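Local structure of uncharacterized protein (Paraburkholderia phytofirmans, 5T11) at residues Val91-Glu97 with Gly112-Ile118; Trp127-Arg133 with Ser147-Leu153; Leu47-Ile52 with Pro155-Arg159; Glu108-Gly112 with Ser139-Ala145. The protein is a periplasmic lipoprotein, PelC, that assembles as a dodecamer and, like its Pseudomonas aeruginosa relative, probably guides export of Pel polysaccharide across the outer membrane. The protein carries 1 engineered substitution. One frame throughout, in Å; residues are numbered along the deposited sequence.

Contact 1: residues Val91-Glu97 with Gly112-Ile118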
loop_
_atom_site.group_PDB
_atom_site.type_symbol
_atom_site.label_atom_id
_atom_site.label_comp_id
_atom_site.label_asym_id
_atom_site.label_seq_id
_atom_site.Cartn_x
_atom_site.Cartn_y
_atom_site.Cartn_z
ATOM N N VAL B 91 10.612 14.263 -46.562
ATOM C CA VAL B 91 10.317 14.259 -45.134
ATOM C C VAL B 91 10.230 12.808 -44.674
ATOM O O VAL B 91 9.561 11.987 -45.317
ATOM C CB VAL B 91 9.010 15.008 -44.809
ATOM C CG1 VAL B 91 8.475 14.593 -43.456
ATOM C CG2 VAL B 91 9.245 16.488 -44.803
ATOM N N LEU B 92 10.925 12.492 -43.585
ATOM C CA LEU B 92 10.800 11.206 -42.916
ATOM C C LEU B 92 9.913 11.408 -41.697
ATOM O O LEU B 92 10.220 12.236 -40.832
ATOM C CB LEU B 92 12.161 10.643 -42.502
ATOM C CG LEU B 92 12.049 9.266 -41.826
ATOM C CD1 LEU B 92 11.850 8.184 -42.872
ATOM C CD2 LEU B 92 13.234 8.925 -40.900
ATOM N N SER B 93 8.793 10.696 -41.662
ATOM C CA SER B 93 7.874 10.698 -40.540
ATOM C C SER B 93 7.622 9.246 -40.141
ATOM O O SER B 93 8.225 8.319 -40.691
ATOM C CB SER B 93 6.571 11.422 -40.898
ATOM O OG SER B 93 5.803 11.672 -39.733
ATOM N N GLY B 94 6.725 9.044 -39.188
ATOM C CA GLY B 94 6.388 7.695 -38.772
ATOM C C GLY B 94 5.760 7.699 -37.388
ATOM O O GLY B 94 5.236 8.717 -36.935
ATOM N N ALA B 95 5.826 6.535 -36.739
ATOM C CA ALA B 95 5.234 6.356 -35.421
ATOM C C ALA B 95 5.933 5.226 -34.676
ATOM O O ALA B 95 6.430 4.264 -35.281
ATOM C CB ALA B 95 3.734 6.058 -35.513
ATOM N N VAL B 96 5.942 5.346 -33.351
ATOM C CA VAL B 96 6.444 4.304 -32.467
ATOM C C VAL B 96 5.241 3.568 -31.874
ATOM O O VAL B 96 4.420 4.164 -31.163
ATOM C CB VAL B 96 7.351 4.893 -31.377
ATOM C CG1 VAL B 96 7.870 3.801 -30.457
ATOM C CG2 VAL B 96 8.529 5.668 -32.038
ATOM N N GLU B 97 5.114 2.279 -32.202
ATOM C CA GLU B 97 4.037 1.436 -31.689
ATOM C C GLU B 97 4.403 0.730 -30.395
ATOM O O GLU B 97 3.506 0.327 -29.642
ATOM C CB GLU B 97 3.634 0.376 -32.736
ATOM C CG GLU B 97 2.939 0.954 -33.982
ATOM C CD GLU B 97 3.920 1.510 -35.006
ATOM O OE1 GLU B 97 5.047 0.965 -35.107
ATOM O OE2 GLU B 97 3.575 2.499 -35.701
ATOM N N GLY B 112 8.682 -1.429 -31.671
ATOM C CA GLY B 112 7.923 -1.448 -32.914
ATOM C C GLY B 112 7.847 -0.042 -33.498
ATOM O O GLY B 112 7.536 0.900 -32.760
ATOM N N VAL B 113 8.165 0.122 -34.798
ATOM C CA VAL B 113 8.232 1.427 -35.458
ATOM C C VAL B 113 7.702 1.310 -36.884
ATOM O O VAL B 113 7.885 0.289 -37.555
ATOM C CB VAL B 113 9.666 2.004 -35.505
ATOM C CG1 VAL B 113 10.174 2.315 -34.120
ATOM C CG2 VAL B 113 10.612 1.041 -36.227
ATOM N N THR B 114 7.050 2.377 -37.349
ATOM C CA THR B 114 6.664 2.529 -38.746
ATOM C C THR B 114 7.240 3.846 -39.262
ATOM O O THR B 114 7.294 4.837 -38.525
ATOM C CB THR B 114 5.133 2.503 -38.910
ATOM O OG1 THR B 114 4.541 3.377 -37.940
ATOM C CG2 THR B 114 4.570 1.084 -38.707
ATOM N N PHE B 115 7.687 3.859 -40.517
ATOM C CA PHE B 115 8.273 5.049 -41.131
ATOM C C PHE B 115 7.659 5.284 -42.505
ATOM O O PHE B 115 7.285 4.332 -43.200
ATOM C CB PHE B 115 9.801 4.931 -41.314
ATOM C CG PHE B 115 10.592 5.028 -40.040
ATOM C CD1 PHE B 115 10.865 6.270 -39.465
ATOM C CD2 PHE B 115 11.116 3.883 -39.443
ATOM C CE1 PHE B 115 11.601 6.362 -38.287
ATOM C CE2 PHE B 115 11.851 3.969 -38.261
ATOM C CZ PHE B 115 12.095 5.210 -37.686
ATOM N N GLU B 116 7.575 6.562 -42.897
ATOM C CA GLU B 116 7.177 6.968 -44.243
ATOM C C GLU B 116 8.145 8.032 -44.739
ATOM O O GLU B 116 8.552 8.915 -43.975
ATOM C CB GLU B 116 5.741 7.550 -44.306
ATOM C CG GLU B 116 4.635 6.639 -43.833
ATOM C CD GLU B 116 4.396 6.743 -42.334
ATOM O OE1 GLU B 116 4.510 7.860 -41.783
ATOM O OE2 GLU B 116 4.098 5.702 -41.711
ATOM N N LEU B 117 8.503 7.957 -46.016
ATOM C CA LEU B 117 9.274 9.001 -46.677
ATOM C C LEU B 117 8.354 9.733 -47.643
ATOM O O LEU B 117 7.791 9.116 -48.560
ATOM C CB LEU B 117 10.483 8.425 -47.412
ATOM C CG LEU B 117 11.453 9.491 -47.926
ATOM C CD1 LEU B 117 12.187 10.120 -46.741
ATOM C CD2 LEU B 117 12.424 8.905 -48.933
ATOM N N ILE B 118 8.214 11.042 -47.454
ATOM C CA ILE B 118 7.266 11.853 -48.213
ATOM C C ILE B 118 8.024 12.774 -49.165
ATOM O O ILE B 118 8.996 13.427 -48.769
ATOM C CB ILE B 118 6.345 12.649 -47.272
ATOM C CG1 ILE B 118 5.473 11.672 -46.461
ATOM C CG2 ILE B 118 5.487 13.627 -48.069
ATOM C CD1 ILE B 118 5.104 12.165 -45.080
#
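V91 and I118 start an antiparallel ladder in which residues 91-96 pair with 113-118 in unbroken register, the two strands of a β-hairpin. Backbone bonds run in couples at V91-I118, S93-E116 and A95-T114; the shortest is I118 N to V91 O, 2.7 Å. A further bond, E97 N to G112 O at 2.8 Å, forms as the chain turns a corner. Between the couples, CA-H groups lean on carbonyls, most closely G94 CA on T114 O, 3.0 Å. G94, at phi 160°, has its CA 4.0 Å from that of F115.

The polar side-chain link is T114 OG1 to E97 OE2, 2.6 Å, with the hydroxyl donating on the syn side of the carboxylate. E97 folds back toward strand 112-118 because its chain bends (chi2 82°), so that it meets the threonine roughly at a right angle. E116 bends likewise and brings OE1 to 3.6 Å from G94 CA.

The closest apolar contact is that of L92 with F115: CD2 of the leucine lies 3.8 Å from ring atom CD1, while S93 O sits at the ring edge. V96 and V113 meet more loosely on this same face.

Strands 21-28 and 125-134 flank the hairpin in the sheet. Helix 35-49 packs over the face of L92, V96 and F115 through A39, A43 and L47; on the face of A95, T114 and E116 lie S41 and N45 of a neighbouring subunit.

Contact 2: residues Trp127-Arg133 with Ser147-Leu153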
loop_
_atom_site.group_PDB
_atom_site.type_symbol
_atom_site.label_atom_id
_atom_site.label_comp_id
_atom_site.label_asym_id
_atom_site.label_seq_id
_atom_site.Cartn_x
_atom_site.Cartn_y
_atom_site.Cartn_z
ATOM N N TRP B 127 7.954 5.923 -50.095
ATOM C CA TRP B 127 8.592 4.774 -49.467
ATOM C C TRP B 127 8.055 4.672 -48.051
ATOM O O TRP B 127 7.756 5.692 -47.418
ATOM C CB TRP B 127 10.122 4.925 -49.464
ATOM C CG TRP B 127 10.890 3.850 -48.751
ATOM C CD1 TRP B 127 11.465 2.747 -49.310
ATOM C CD2 TRP B 127 11.198 3.798 -47.346
ATOM N NE1 TRP B 127 12.099 2.003 -48.345
ATOM C CE2 TRP B 127 11.955 2.628 -47.130
ATOM C CE3 TRP B 127 10.908 4.628 -46.259
ATOM C CZ2 TRP B 127 12.415 2.257 -45.865
ATOM C CZ3 TRP B 127 11.364 4.259 -44.992
ATOM C CH2 TRP B 127 12.108 3.083 -44.806
ATOM N N SER B 128 7.925 3.440 -47.565
ATOM C CA SER B 128 7.484 3.240 -46.191
ATOM C C SER B 128 7.955 1.872 -45.730
ATOM O O SER B 128 8.313 1.010 -46.544
ATOM C CB SER B 128 5.959 3.367 -46.061
ATOM O OG SER B 128 5.282 2.440 -46.903
ATOM N N ALA B 129 7.947 1.681 -44.412
ATOM C CA ALA B 129 8.425 0.431 -43.840
ATOM C C ALA B 129 7.971 0.314 -42.394
ATOM O O ALA B 129 7.626 1.305 -41.741
ATOM C CB ALA B 129 9.950 0.309 -43.923
ATOM N N THR B 130 7.976 -0.924 -41.916
ATOM C CA THR B 130 7.603 -1.312 -40.565
ATOM C C THR B 130 8.648 -2.288 -40.045
ATOM O O THR B 130 9.088 -3.193 -40.775
ATOM C CB THR B 130 6.214 -1.974 -40.528
ATOM O OG1 THR B 130 5.244 -1.103 -41.132
ATOM C CG2 THR B 130 5.791 -2.290 -39.080
ATOM N N GLY B 131 9.058 -2.092 -38.788
ATOM C CA GLY B 131 10.035 -2.982 -38.187
ATOM C C GLY B 131 9.688 -3.259 -36.737
ATOM O O GLY B 131 9.201 -2.361 -36.040
ATOM N N THR B 132 9.902 -4.492 -36.274
ATOM C CA THR B 132 9.714 -4.837 -34.872
ATOM C C THR B 132 10.889 -5.694 -34.433
ATOM O O THR B 132 11.505 -6.378 -35.255
ATOM C CB THR B 132 8.393 -5.603 -34.610
ATOM O OG1 THR B 132 8.451 -6.906 -35.219
ATOM C CG2 THR B 132 7.186 -4.841 -35.162
ATOM N N ARG B 133 11.184 -5.672 -33.131
ATOM C CA ARG B 133 12.252 -6.519 -32.615
ATOM C C ARG B 133 12.065 -6.775 -31.123
ATOM O O ARG B 133 11.570 -5.916 -30.383
ATOM C CB ARG B 133 13.635 -5.902 -32.876
ATOM C CG ARG B 133 14.788 -6.811 -32.471
ATOM C CD ARG B 133 16.114 -6.268 -32.939
ATOM N NE ARG B 133 16.197 -6.250 -34.393
ATOM C CZ ARG B 133 17.270 -5.860 -35.071
ATOM N NH1 ARG B 133 18.348 -5.458 -34.415
ATOM N NH2 ARG B 133 17.267 -5.875 -36.399
ATOM N N SER B 147 19.679 -0.553 -33.316
ATOM C CA SER B 147 19.939 -1.613 -34.285
ATOM C C SER B 147 18.767 -1.796 -35.248
ATOM O O SER B 147 18.970 -2.009 -36.451
ATOM C CB SER B 147 20.239 -2.914 -33.533
ATOM O OG SER B 147 20.672 -3.952 -34.388
ATOM N N LEU B 148 17.528 -1.699 -34.743
ATOM C CA LEU B 148 16.359 -1.964 -35.583
ATOM C C LEU B 148 16.107 -0.829 -36.571
ATOM O O LEU B 148 15.809 -1.069 -37.751
ATOM C CB LEU B 148 15.119 -2.181 -34.714
ATOM C CG LEU B 148 13.790 -2.264 -35.477
ATOM C CD1 LEU B 148 13.748 -3.518 -36.362
ATOM C CD2 LEU B 148 12.561 -2.235 -34.528
ATOM N N ILE B 149 16.194 0.407 -36.096
ATOM C CA ILE B 149 15.984 1.548 -36.973
ATOM C C ILE B 149 17.042 1.578 -38.069
ATOM O O ILE B 149 16.741 1.880 -39.233
ATOM C CB ILE B 149 15.960 2.839 -36.142
ATOM C CG1 ILE B 149 14.650 2.899 -35.359
ATOM C CG2 ILE B 149 16.121 4.075 -37.050
ATOM C CD1 ILE B 149 14.698 3.754 -34.119
ATOM N N ALA B 150 18.289 1.225 -37.729
ATOM C CA ALA B 150 19.331 1.112 -38.749
ATOM C C ALA B 150 18.930 0.111 -39.825
ATOM O O ALA B 150 19.075 0.378 -41.025
ATOM C CB ALA B 150 20.666 0.717 -38.115
ATOM N N LYS B 151 18.401 -1.046 -39.411
ATOM C CA LYS B 151 17.947 -2.046 -40.379
ATOM C C LYS B 151 16.782 -1.506 -41.210
ATOM O O LYS B 151 16.801 -1.562 -42.449
ATOM C CB LYS B 151 17.554 -3.333 -39.631
ATOM C CG LYS B 151 17.144 -4.516 -40.498
ATOM C CD LYS B 151 18.325 -5.035 -41.316
ATOM C CE LYS B 151 17.983 -6.300 -42.104
ATOM N NZ LYS B 151 19.026 -6.576 -43.130
ATOM N N VAL B 152 15.770 -0.942 -40.536
ATOM C CA VAL B 152 14.554 -0.487 -41.208
ATOM C C VAL B 152 14.868 0.598 -42.239
ATOM O O VAL B 152 14.291 0.618 -43.334
ATOM C CB VAL B 152 13.531 0.008 -40.167
ATOM C CG1 VAL B 152 12.412 0.790 -40.845
ATOM C CG2 VAL B 152 12.961 -1.168 -39.355
ATOM N N LEU B 153 15.762 1.522 -41.902
ATOM C CA LEU B 153 16.087 2.646 -42.776
ATOM C C LEU B 153 17.231 2.348 -43.738
ATOM O O LEU B 153 17.651 3.243 -44.488
ATOM C CB LEU B 153 16.428 3.887 -41.940
ATOM C CG LEU B 153 15.314 4.431 -41.029
ATOM C CD1 LEU B 153 15.758 5.729 -40.338
ATOM C CD2 LEU B 153 14.006 4.648 -41.801
#
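Strand-on-helix packing joins 127-133 to the last turns of helix 141-152, R133 reaching S147 at one end and W127 reaching V152 and L153 at the other. The short segments run nearly antiparallel, at 151°, with their axes 8.5 Å apart. R133 NH1 donates to S147 OG over 2.8 Å; the hydroxyl lies close to the guanidinium plane, although the bond is bent to 131° at the hydrogen. A turn at chi3 (-65°) in an otherwise extended arginine lays the flat group over the helix, with L148 CA beneath its centre, 4.0 Å from the plane. L148 and R133 run past each other in opposite directions, the leucine heading for the strand backbone, where its CD2 rests 3.7 Å from G131 O and its CD1 near T132 O.

This is one helical layer of an α/β fold against the mixed sheet, and G131 lets the layers come close: V152 CG2 fits 3.6 Å from G131 CA, against the bare backbone. The other branch of the valine, CG1, meets A129 CB at 4.0 Å. W127, its CG anti to the backbone N, extends its six-membered ring toward the helix end. V152 O lies in the ring plane at the edge, 3.6 Å from CZ2, and also accepts a bond from Q9 NE2. L153 CD2 approaches CH2 obliquely at 3.9 Å. On the far side of the strand T132 OG1 is hydrogen-bonded to S143 OG of a neighbouring subunit, while T130 OG1 bonds N45 ND2 there.

Contact 3: residues Leu47-Ile52 with Pro155-Arg159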
loop_
_atom_site.group_PDB
_atom_site.type_symbol
_atom_site.label_atom_id
_atom_site.label_comp_id
_atom_site.label_asym_id
_atom_site.label_seq_id
_atom_site.Cartn_x
_atom_site.Cartn_y
_atom_site.Cartn_z
ATOM N N LEU B 47 20.141 7.975 -40.998
ATOM C CA LEU B 47 20.156 8.543 -42.344
ATOM C C LEU B 47 21.495 9.194 -42.661
ATOM O O LEU B 47 21.985 9.102 -43.796
ATOM C CB LEU B 47 19.039 9.572 -42.503
ATOM C CG LEU B 47 17.588 9.095 -42.514
ATOM C CD1 LEU B 47 16.664 10.311 -42.650
ATOM C CD2 LEU B 47 17.341 8.081 -43.633
ATOM N N ARG B 48 22.094 9.873 -41.676
ATOM C CA ARG B 48 23.407 10.480 -41.885
ATOM C C ARG B 48 24.492 9.420 -41.998
ATOM O O ARG B 48 25.381 9.526 -42.849
ATOM C CB ARG B 48 23.751 11.439 -40.749
ATOM C CG ARG B 48 23.069 12.773 -40.822
ATOM C CD ARG B 48 23.646 13.693 -39.756
ATOM N NE ARG B 48 22.739 14.788 -39.456
ATOM C CZ ARG B 48 22.004 14.871 -38.360
ATOM N NH1 ARG B 48 22.089 13.926 -37.432
ATOM N NH2 ARG B 48 21.203 15.918 -38.187
ATOM N N ALA B 49 24.448 8.412 -41.123
ATOM C CA ALA B 49 25.368 7.287 -41.233
ATOM C C ALA B 49 25.276 6.630 -42.604
ATOM O O ALA B 49 26.281 6.139 -43.123
ATOM C CB ALA B 49 25.082 6.264 -40.132
ATOM N N GLY B 50 24.091 6.643 -43.213
ATOM C CA GLY B 50 23.836 6.078 -44.519
ATOM C C GLY B 50 24.295 6.902 -45.699
ATOM O O GLY B 50 24.074 6.493 -46.841
ATOM N N GLY B 51 24.911 8.057 -45.470
ATOM C CA GLY B 51 25.474 8.850 -46.545
ATOM C C GLY B 51 24.640 10.020 -47.011
ATOM O O GLY B 51 24.992 10.641 -48.020
ATOM N N ILE B 52 23.542 10.330 -46.330
ATOM C CA ILE B 52 22.801 11.556 -46.600
ATOM C C ILE B 52 23.471 12.686 -45.817
ATOM O O ILE B 52 23.609 12.602 -44.593
ATOM C CB ILE B 52 21.320 11.404 -46.217
ATOM C CG1 ILE B 52 20.757 10.066 -46.710
ATOM C CG2 ILE B 52 20.500 12.548 -46.783
ATOM C CD1 ILE B 52 20.645 9.964 -48.190
ATOM N N PRO B 155 17.315 0.897 -46.655
ATOM C CA PRO B 155 17.103 1.239 -48.075
ATOM C C PRO B 155 17.235 2.730 -48.384
ATOM O O PRO B 155 17.284 3.088 -49.568
ATOM C CB PRO B 155 15.680 0.737 -48.356
ATOM C CG PRO B 155 15.384 -0.266 -47.244
ATOM C CD PRO B 155 16.108 0.280 -46.061
ATOM N N LEU B 156 17.293 3.609 -47.384
ATOM C CA LEU B 156 17.481 5.035 -47.637
ATOM C C LEU B 156 18.948 5.460 -47.630
ATOM O O LEU B 156 19.234 6.662 -47.668
ATOM C CB LEU B 156 16.708 5.867 -46.618
ATOM C CG LEU B 156 15.215 5.545 -46.498
ATOM C CD1 LEU B 156 14.545 6.518 -45.540
ATOM C CD2 LEU B 156 14.542 5.577 -47.858
ATOM N N GLN B 157 19.880 4.512 -47.590
ATOM C CA GLN B 157 21.287 4.864 -47.731
ATOM C C GLN B 157 21.554 5.489 -49.099
ATOM O O GLN B 157 20.879 5.195 -50.092
ATOM C CB GLN B 157 22.163 3.630 -47.532
ATOM C CG GLN B 157 22.093 3.065 -46.129
ATOM C CD GLN B 157 22.737 1.689 -46.013
ATOM O OE1 GLN B 157 23.291 1.162 -46.982
ATOM N NE2 GLN B 157 22.664 1.100 -44.815
ATOM N N ALA B 158 22.536 6.381 -49.140
ATOM C CA ALA B 158 22.908 7.008 -50.398
ATOM C C ALA B 158 23.516 5.961 -51.318
ATOM O O ALA B 158 24.399 5.201 -50.908
ATOM C CB ALA B 158 23.895 8.148 -50.165
ATOM N N ARG B 159 23.027 5.909 -52.554
ATOM C CA ARG B 159 23.504 4.936 -53.523
ATOM C C ARG B 159 24.448 5.621 -54.492
ATOM O O ARG B 159 25.034 6.646 -54.154
ATOM C CB ARG B 159 22.331 4.290 -54.265
HETATM O O HOH W 1 20.799 6.976 -45.135
#
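G50 O accepts a hydrogen bond from A158 N, 2.8 Å long, which ties the end of helix 35-49 to the C-terminal tail; the N-H points almost straight at the oxygen, at 161°. One water forms a second link by donating to both L47 O, at 2.8 Å, and L156 O, at 3.0 Å, so that it bridges the two carbonyl oxygens.

The side chains close on both flanks of these bonds. L47 and L156 lie askew to one another, CD2 of the first 3.7 Å from CD1 of the second and almost as near to its CB. I52 sends its CD1 to 3.6 Å from L156 O and, more loosely, to A158 CB. The methyl of A158 also rests 3.5 Å from G51 O, whereas Q157 lays its CB and CG along G50. L92 and W127 extend the apolar patch around L156, and L15 touches both I52 and L156.

G51, with phi 100°, leaves the helix through a Schellman motif: I52 N bonds back to L47 O and G51 N to R48 O. The carbonyl of G50, just before the positive-phi glycine, accepts the bond from the tail; the whole is a glycine-rich helix C-cap docked against the segment that follows the last helix.

Contact 4: residues Glu108-Gly112 with Ser139-Ala145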
loop_
_atom_site.group_PDB
_atom_site.type_symbol
_atom_site.label_atom_id
_atom_site.label_comp_id
_atom_site.label_asym_id
_atom_site.label_seq_id
_atom_site.Cartn_x
_atom_site.Cartn_y
_atom_site.Cartn_z
ATOM N N GLU B 108 12.381 -8.378 -21.225
ATOM C CA GLU B 108 13.149 -8.077 -22.420
ATOM C C GLU B 108 12.681 -6.779 -23.085
ATOM O O GLU B 108 11.500 -6.424 -23.020
ATOM C CB GLU B 108 13.052 -9.235 -23.420
ATOM C CG GLU B 108 11.657 -9.560 -23.911
ATOM C CD GLU B 108 10.987 -10.681 -23.109
ATOM O OE1 GLU B 108 11.139 -10.718 -21.866
ATOM O OE2 GLU B 108 10.308 -11.532 -23.732
ATOM N N PRO B 109 13.595 -6.053 -23.728
ATOM C CA PRO B 109 13.191 -4.875 -24.511
ATOM C C PRO B 109 12.445 -5.268 -25.776
ATOM O O PRO B 109 12.731 -6.288 -26.403
ATOM C CB PRO B 109 14.529 -4.204 -24.860
ATOM C CG PRO B 109 15.537 -5.339 -24.851
ATOM C CD PRO B 109 15.056 -6.258 -23.729
ATOM N N VAL B 110 11.473 -4.440 -26.150
ATOM C CA VAL B 110 10.673 -4.652 -27.350
ATOM C C VAL B 110 10.456 -3.304 -28.036
ATOM O O VAL B 110 10.168 -2.300 -27.375
ATOM C CB VAL B 110 9.324 -5.338 -27.022
ATOM C CG1 VAL B 110 9.537 -6.778 -26.546
ATOM C CG2 VAL B 110 8.604 -4.575 -25.941
ATOM N N VAL B 111 10.583 -3.283 -29.364
ATOM C CA VAL B 111 10.479 -2.058 -30.159
ATOM C C VAL B 111 9.634 -2.322 -31.400
ATOM O O VAL B 111 9.848 -3.316 -32.106
ATOM C CB VAL B 111 11.867 -1.535 -30.584
ATOM C CG1 VAL B 111 11.737 -0.284 -31.468
ATOM C CG2 VAL B 111 12.731 -1.236 -29.348
ATOM N N GLY B 112 8.682 -1.429 -31.671
ATOM C CA GLY B 112 7.923 -1.448 -32.914
ATOM C C GLY B 112 7.847 -0.042 -33.498
ATOM O O GLY B 112 7.536 0.900 -32.760
ATOM N N SER B 139 19.515 -7.583 -22.927
ATOM C CA SER B 139 19.772 -6.512 -23.877
ATOM C C SER B 139 19.193 -5.180 -23.397
ATOM O O SER B 139 18.334 -5.115 -22.509
ATOM C CB SER B 139 19.214 -6.859 -25.258
ATOM O OG SER B 139 18.026 -7.616 -25.176
ATOM N N GLY B 140 19.697 -4.107 -23.998
ATOM C CA GLY B 140 19.254 -2.759 -23.696
ATOM C C GLY B 140 18.213 -2.300 -24.696
ATOM O O GLY B 140 18.322 -2.562 -25.899
ATOM N N LEU B 141 17.185 -1.623 -24.181
ATOM C CA LEU B 141 16.162 -1.063 -25.055
ATOM C C LEU B 141 16.783 -0.169 -26.131
ATOM O O LEU B 141 16.481 -0.310 -27.323
ATOM C CB LEU B 141 15.150 -0.289 -24.211
ATOM C CG LEU B 141 14.011 0.445 -24.914
ATOM C CD1 LEU B 141 13.293 -0.481 -25.890
ATOM C CD2 LEU B 141 13.037 0.979 -23.876
ATOM N N SER B 142 17.656 0.763 -25.735
ATOM C CA SER B 142 18.225 1.635 -26.761
ATOM C C SER B 142 19.103 0.862 -27.752
ATOM O O SER B 142 19.124 1.207 -28.937
ATOM C CB SER B 142 18.998 2.800 -26.123
ATOM O OG SER B 142 20.052 2.348 -25.281
ATOM N N SER B 143 19.824 -0.176 -27.312
ATOM C CA SER B 143 20.565 -0.994 -28.275
ATOM C C SER B 143 19.621 -1.637 -29.287
ATOM O O SER B 143 19.880 -1.618 -30.497
ATOM C CB SER B 143 21.381 -2.070 -27.561
ATOM O OG SER B 143 22.540 -1.525 -26.961
ATOM N N VAL B 144 18.511 -2.210 -28.809
ATOM C CA VAL B 144 17.558 -2.836 -29.718
ATOM C C VAL B 144 16.953 -1.796 -30.659
ATOM O O VAL B 144 16.867 -2.007 -31.873
ATOM C CB VAL B 144 16.476 -3.590 -28.927
ATOM C CG1 VAL B 144 15.350 -3.994 -29.848
ATOM C CG2 VAL B 144 17.077 -4.835 -28.271
ATOM N N ALA B 145 16.523 -0.660 -30.114
ATOM C CA ALA B 145 15.913 0.367 -30.956
ATOM C C ALA B 145 16.886 0.887 -32.020
ATOM O O ALA B 145 16.503 1.084 -33.183
ATOM C CB ALA B 145 15.408 1.515 -30.084
#
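P109 packs its ring against the start of helix 141-152, CB on L141 and the other ring carbons largely on S139. CB lies 3.5 Å from L141 CA and 4.0 Å from L141 CB. CG, one step further, touches S139 OG at 3.4 Å on the loop side and V144 CG2 at 3.8 Å on the helix side. CD closes the ring back toward S139, beside both its OG and its O. The serine hydroxyl is hydrogen-bonded to W136 O; the proline merely packs beside it.

Two residues on, V111 points the same way and wedges CG2 among three helix residues: L141 CD1 at 3.6 Å, V144 CG1 at 3.8 Å and A145 CB at 3.9 Å. L141, with CG anti to its N (chi1 177°), reaches up to that methyl and passes near V110 O. No hydrogen bond crosses the contact, and apolar packing joins the two segments.

G140 occupies the N-cap position, and the helix then runs along strand 109-112 at 34°. W99 of strand 90-99 packs on V111, L141 and A145, R133 of strand 125-134 on V144, and E98 of a neighbouring subunit on L141.

The first contact segment from the N terminus is the end of helix 35-49; its partner, 155-159, comes 103 residues later, so contact 3 spans a long loop that encloses the other three. Within it, contact 1 closes the hairpin of strands 90-99 and 109-119. Contact 4 starts on the second of these strands, sharing G112 with contact 1, and ends on helix 141-152; it therefore crosses contact 1 and also contact 2, which closes strand 125-134 onto the same helix. Contacts 1 and 2 follow in series and join directly through neighbouring strands. Together they tie the sheet to helices 35-49 and 141-152, with contacts 3 and 4 about 23 Å apart between centres.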